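Local structure of redox-sensing transcriptional repressor rex (Thermoanaerobacter ethanolicus, 3WGH) at residues Phe116-Arg121 / Met133-Val138. The protein is thought to repress transcription in response to the cellular NADH/NAD(+) redox state, binding DNA as a homodimer. Numbering follows the deposited sequence.
With ZN (zinc ion), chain L; NAI (1,4-dihydronicotinamide adenine dinucleotide), chain I.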
ATOM      1  N   PHE B 116       8.866 -10.847  16.662  1.00 39.07           N
ATOM      2  CA  PHE B 116       8.418 -12.084  17.257  1.00 37.98           C
ATOM      3  C   PHE B 116       8.154 -13.082  16.176  1.00 40.48           C
ATOM      4  O   PHE B 116       7.718 -12.713  15.092  1.00 38.74           O
ATOM      5  CB  PHE B 116       7.178 -11.848  18.132  1.00 37.31           C
ATOM      6  CG  PHE B 116       7.464 -10.926  19.300  1.00 38.33           C
ATOM      7  CD1 PHE B 116       7.909 -11.455  20.543  1.00 37.87           C
ATOM      8  CD2 PHE B 116       7.424  -9.555  19.126  1.00 33.54           C
ATOM      9  CE1 PHE B 116       8.230 -10.581  21.623  1.00 40.14           C
ATOM     10  CE2 PHE B 116       7.716  -8.677  20.185  1.00 36.81           C
ATOM     11  CZ  PHE B 116       8.173  -9.193  21.417  1.00 38.07           C
ATOM     12  N   ASP B 117       8.542 -14.337  16.416  1.00 41.26           N
ATOM     13  CA  ASP B 117       8.281 -15.422  15.449  1.00 43.07           C
ATOM     14  C   ASP B 117       8.027 -16.735  16.194  1.00 45.53           C
ATOM     15  O   ASP B 117       8.318 -16.818  17.400  1.00 44.76           O
ATOM     16  CB  ASP B 117       9.443 -15.563  14.461  1.00 41.91           C
ATOM     17  CG  ASP B 117       8.999 -16.203  13.129  1.00 46.06           C
ATOM     18  OD1 ASP B 117       8.791 -15.474  12.122  1.00 44.50           O
ATOM     19  OD2 ASP B 117       8.782 -17.437  13.099  1.00 51.25           O
ATOM     20  N   ILE B 118       7.376 -17.711  15.554  1.00 48.47           N
ATOM     21  CA  ILE B 118       7.250 -19.042  16.199  1.00 53.37           C
ATOM     22  C   ILE B 118       8.392 -19.990  15.786  1.00 56.20           C
ATOM     23  O   ILE B 118       8.406 -21.130  16.203  1.00 59.47           O
ATOM     24  CB  ILE B 118       5.973 -19.829  15.807  1.00 54.33           C
ATOM     25  CG1 ILE B 118       5.811 -19.882  14.284  1.00 53.18           C
ATOM     26  CG2 ILE B 118       4.771 -19.375  16.530  1.00 55.12           C
ATOM     27  CD1 ILE B 118       4.511 -20.527  13.870  1.00 57.57           C
ATOM     28  N   ASN B 119       9.284 -19.555  14.906  1.00 56.99           N
ATOM     29  CA  ASN B 119      10.297 -20.438  14.317  1.00 58.87           C
ATOM     30  C   ASN B 119      11.628 -20.372  15.040  1.00 60.08           C
ATOM     31  O   ASN B 119      12.411 -19.444  14.812  1.00 58.40           O
ATOM     32  CB  ASN B 119      10.528 -20.098  12.829  1.00 58.86           C
ATOM     33  CG  ASN B 119      11.542 -21.050  12.152  1.00 64.62           C
ATOM     34  OD1 ASN B 119      12.059 -21.991  12.783  1.00 69.54           O
ATOM     35  ND2 ASN B 119      11.811 -20.818  10.870  1.00 62.11           N
ATOM     36  N   PRO B 120      11.946 -21.411  15.842  1.00 62.61           N
ATOM     37  CA  PRO B 120      13.217 -21.415  16.567  1.00 63.11           C
ATOM     38  C   PRO B 120      14.446 -21.182  15.690  1.00 63.38           C
ATOM     39  O   PRO B 120      15.429 -20.639  16.183  1.00 63.11           O
ATOM     40  CB  PRO B 120      13.248 -22.794  17.227  1.00 66.16           C
ATOM     41  CG  PRO B 120      11.765 -23.160  17.378  1.00 65.64           C
ATOM     42  CD  PRO B 120      11.138 -22.611  16.123  1.00 63.78           C
ATOM     43  N   ARG B 121      14.385 -21.493  14.397  1.00 63.63           N
ATOM     44  CA  ARG B 121      15.501 -21.120  13.503  1.00 65.59           C
ATOM     45  C   ARG B 121      15.867 -19.648  13.606  1.00 65.03           C
ATOM     46  O   ARG B 121      17.039 -19.267  13.462  1.00 64.97           O
ATOM     47  CB  ARG B 121      15.189 -21.420  12.032  1.00 67.03           C
ATOM     48  CG  ARG B 121      15.610 -22.799  11.624  1.00 72.09           C
ATOM     49  CD  ARG B 121      15.201 -23.205  10.220  1.00 78.55           C
ATOM     50  NE  ARG B 121      15.628 -24.589  10.001  1.00 84.55           N
ATOM     51  CZ  ARG B 121      15.724 -25.185   8.818  1.00 88.71           C
ATOM     52  NH1 ARG B 121      16.159 -26.437   8.744  1.00 93.53           N
ATOM     53  NH2 ARG B 121      15.404 -24.534   7.708  1.00 89.71           N
ATOM     54  N   MET B 133      12.406 -12.733  18.912  1.00 49.22           N
ATOM     55  CA  MET B 133      12.026 -13.412  20.136  1.00 49.83           C
ATOM     56  C   MET B 133      10.898 -14.331  19.811  1.00 48.95           C
ATOM     57  O   MET B 133      10.287 -14.193  18.750  1.00 47.89           O
ATOM     58  CB  MET B 133      11.589 -12.403  21.201  1.00 49.67           C
ATOM     59  CG  MET B 133      12.738 -11.607  21.764  1.00 53.92           C
ATOM     60  SD  MET B 133      12.123 -10.251  22.800  1.00 64.07           S
ATOM     61  CE  MET B 133      11.336 -11.104  24.198  1.00 62.97           C
ATOM     62  N   ASP B 134      10.672 -15.304  20.695  1.00 50.08           N
ATOM     63  CA  ASP B 134       9.567 -16.273  20.619  1.00 50.93           C
ATOM     64  C   ASP B 134       8.267 -15.550  20.872  1.00 49.30           C
ATOM     65  O   ASP B 134       8.142 -14.833  21.862  1.00 48.05           O
ATOM     66  CB  ASP B 134       9.722 -17.323  21.737  1.00 53.57           C
ATOM     67  CG  ASP B 134       8.820 -18.541  21.553  1.00 58.69           C
ATOM     68  OD1 ASP B 134       7.697 -18.436  21.000  1.00 61.10           O
ATOM     69  OD2 ASP B 134       9.262 -19.649  21.942  1.00 66.81           O
ATOM     70  N   VAL B 135       7.277 -15.786  20.020  1.00 48.08           N
ATOM     71  CA  VAL B 135       6.024 -15.073  20.114  1.00 47.07           C
ATOM     72  C   VAL B 135       5.299 -15.472  21.398  1.00 48.42           C
ATOM     73  O   VAL B 135       4.342 -14.834  21.810  1.00 46.20           O
ATOM     74  CB  VAL B 135       5.135 -15.278  18.838  1.00 45.96           C
ATOM     75  CG1 VAL B 135       4.634 -16.714  18.756  1.00 46.38           C
ATOM     76  CG2 VAL B 135       3.950 -14.303  18.836  1.00 44.20           C
ATOM     77  N   GLU B 136       5.791 -16.518  22.053  1.00 50.71           N
ATOM     78  CA  GLU B 136       5.160 -17.032  23.257  1.00 51.65           C
ATOM     79  C   GLU B 136       5.099 -15.959  24.325  1.00 50.05           C
ATOM     80  O   GLU B 136       4.149 -15.890  25.116  1.00 50.09           O
ATOM     81  CB  GLU B 136       5.940 -18.269  23.773  1.00 55.26           C
ATOM     82  CG  GLU B 136       5.265 -18.999  24.941  1.00 62.19           C
ATOM     83  CD  GLU B 136       3.995 -19.725  24.501  1.00 73.47           C
ATOM     84  OE1 GLU B 136       3.690 -19.705  23.273  1.00 76.23           O
ATOM     85  OE2 GLU B 136       3.294 -20.295  25.382  1.00 76.17           O
ATOM     86  N   THR B 137       6.119 -15.110  24.319  1.00 48.78           N
ATOM     87  CA  THR B 137       6.301 -14.064  25.297  1.00 48.26           C
ATOM     88  C   THR B 137       5.671 -12.688  24.878  1.00 47.13           C
ATOM     89  O   THR B 137       5.884 -11.712  25.558  1.00 45.80           O
ATOM     90  CB  THR B 137       7.800 -13.765  25.511  1.00 50.57           C
ATOM     91  OG1 THR B 137       8.360 -13.284  24.275  1.00 51.30           O
ATOM     92  CG2 THR B 137       8.611 -15.017  26.036  1.00 50.54           C
ATOM     93  N   VAL B 138       4.978 -12.604  23.740  1.00 44.63           N
ATOM     94  CA  VAL B 138       4.528 -11.302  23.235  1.00 41.81           C
ATOM     95  C   VAL B 138       3.578 -10.512  24.159  1.00 40.56           C
ATOM     96  O   VAL B 138       3.712  -9.284  24.315  1.00 40.14           O
ATOM     97  CB  VAL B 138       3.947 -11.465  21.798  1.00 41.19           C
ATOM     98  CG1 VAL B 138       2.555 -12.081  21.843  1.00 38.91           C
ATOM     99  CG2 VAL B 138       3.984 -10.142  21.034  1.00 41.16           C
TER
HETATM  100 ZN    ZN L 304       0.902 -19.957  24.836  1.00121.33          ZN
HETATM  101  PA  NAI I 301       6.796 -15.798   5.294  1.00 37.25           P
HETATM  102  O1A NAI I 301       6.385 -17.236   5.331  1.00 39.13           O
HETATM  103  O2A NAI I 301       8.107 -15.346   4.731  1.00 37.97           O
HETATM  104  O5B NAI I 301       6.811 -15.290   6.810  1.00 37.84           O
HETATM  105  C5B NAI I 301       5.832 -15.644   7.782  1.00 33.09           C
HETATM  106  C4B NAI I 301       6.563 -15.736   9.123  1.00 32.17           C
HETATM  107  O4B NAI I 301       5.584 -15.830  10.122  1.00 29.33           O
HETATM  108  C3B NAI I 301       7.409 -17.026   9.241  1.00 34.18           C
HETATM  109  O3B NAI I 301       8.655 -16.700   9.855  1.00 31.75           O
HETATM  110  C2B NAI I 301       6.641 -17.880  10.239  1.00 37.03           C
HETATM  111  O2B NAI I 301       7.470 -18.653  11.106  1.00 37.50           O
HETATM  112  C1B NAI I 301       6.023 -16.787  11.096  1.00 30.24           C
HETATM  113  N9A NAI I 301       4.818 -17.212  11.835  1.00 31.23           N
HETATM  114  C8A NAI I 301       3.929 -18.165  11.465  1.00 30.48           C
HETATM  115  N7A NAI I 301       2.960 -18.159  12.420  1.00 31.99           N
HETATM  116  C5A NAI I 301       3.283 -17.258  13.378  1.00 29.62           C
HETATM  117  C6A NAI I 301       2.714 -16.830  14.571  1.00 32.08           C
HETATM  118  N6A NAI I 301       1.550 -17.380  14.982  1.00 38.78           N
HETATM  119  N1A NAI I 301       3.274 -15.838  15.302  1.00 30.86           N
HETATM  120  C2A NAI I 301       4.440 -15.311  14.935  1.00 29.14           C
HETATM  121  N3A NAI I 301       5.018 -15.745  13.815  1.00 27.62           N
HETATM  122  C4A NAI I 301       4.453 -16.677  13.007  1.00 28.17           C
HETATM  123  O3  NAI I 301       5.538 -15.001   4.630  1.00 35.91           O
HETATM  124  PN  NAI I 301       5.656 -13.509   4.036  1.00 34.04           P
HETATM  125  O1N NAI I 301       5.902 -13.704   2.582  1.00 37.16           O
HETATM  126  O2N NAI I 301       6.591 -12.792   4.996  1.00 25.54           O
HETATM  127  O5D NAI I 301       4.161 -12.900   4.220  1.00 34.24           O
HETATM  128  C5D NAI I 301       3.629 -12.560   5.506  1.00 29.44           C
HETATM  129  C4D NAI I 301       2.161 -12.219   5.287  1.00 33.02           C
HETATM  130  O4D NAI I 301       1.981 -11.025   4.491  1.00 30.23           O
HETATM  131  C3D NAI I 301       1.433 -13.356   4.575  1.00 34.30           C
HETATM  132  O3D NAI I 301       0.156 -13.438   5.211  1.00 34.25           O
HETATM  133  C2D NAI I 301       1.240 -12.825   3.171  1.00 36.51           C
HETATM  134  O2D NAI I 301       0.126 -13.497   2.546  1.00 37.75           O
HETATM  135  C1D NAI I 301       1.055 -11.322   3.441  1.00 33.71           C
HETATM  136  N1N NAI I 301       1.283 -10.427   2.294  1.00 32.73           N
HETATM  137  C2N NAI I 301       0.360  -9.443   2.058  1.00 32.10           C
HETATM  138  C3N NAI I 301       0.417  -8.598   1.027  1.00 34.22           C
HETATM  139  C7N NAI I 301      -0.613  -7.531   0.948  1.00 38.05           C
HETATM  140  O7N NAI I 301      -0.853  -6.887  -0.077  1.00 37.31           O
HETATM  141  N7N NAI I 301      -1.209  -7.221   2.107  1.00 37.50           N
HETATM  142  C4N NAI I 301       1.564  -8.697   0.017  1.00 35.19           C
HETATM  143  C5N NAI I 301       2.533  -9.815   0.356  1.00 37.81           C
HETATM  144  C6N NAI I 301       2.378 -10.583   1.442  1.00 36.51           C
HETATM  145  O   HOH W   1       0.910 -18.167  26.393  1.00 64.69           O
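The Phe116 ring packs tightly against residues 133-138: Val138 CG2 sits over the centre of one face, 3.9 Å from the ring centroid, Asp134 O lies in plane at its edge, and Met133 SD makes an oblique Met-aromatic contact. With CG anti to the carbonyl carbon (chi1 -63°), Phe116 runs alongside Met133, whose CB comes within 3.8 Å of Phe116 CE1. Asp117 N donates to Met133 O (2.9 Å) and Asp117 O accepts from Val135 N (3.0 Å), pairing the strands in parallel. Beyond them Ile118 CG2 presses on Val135 CG1 at 3.5 Å, and both side chains border the NADH adenine. Asp117 grips the adenosine ribose, OD1 taking O3B of NADH (2.6 Å) and OD2 taking O2B (2.7 Å), as expected of the acid ending the second Rossmann strand; OD2 also closes an Asx turn with Asn119 N. Replacing Asp117 with alanine is likely to rob both ribose hydroxyls of this acceptor and unpin the turn. The solvent side is looser: Ile118 and Glu136 are exposed, and Glu136 OE2 binds zinc. Strand 110-117 lies between 130-134 and 85-90, whose Ile88 and Ile90 touch Phe116 and Val138, while Phe141 of helix 138-144 meets the Phe116 ring edge-to-face.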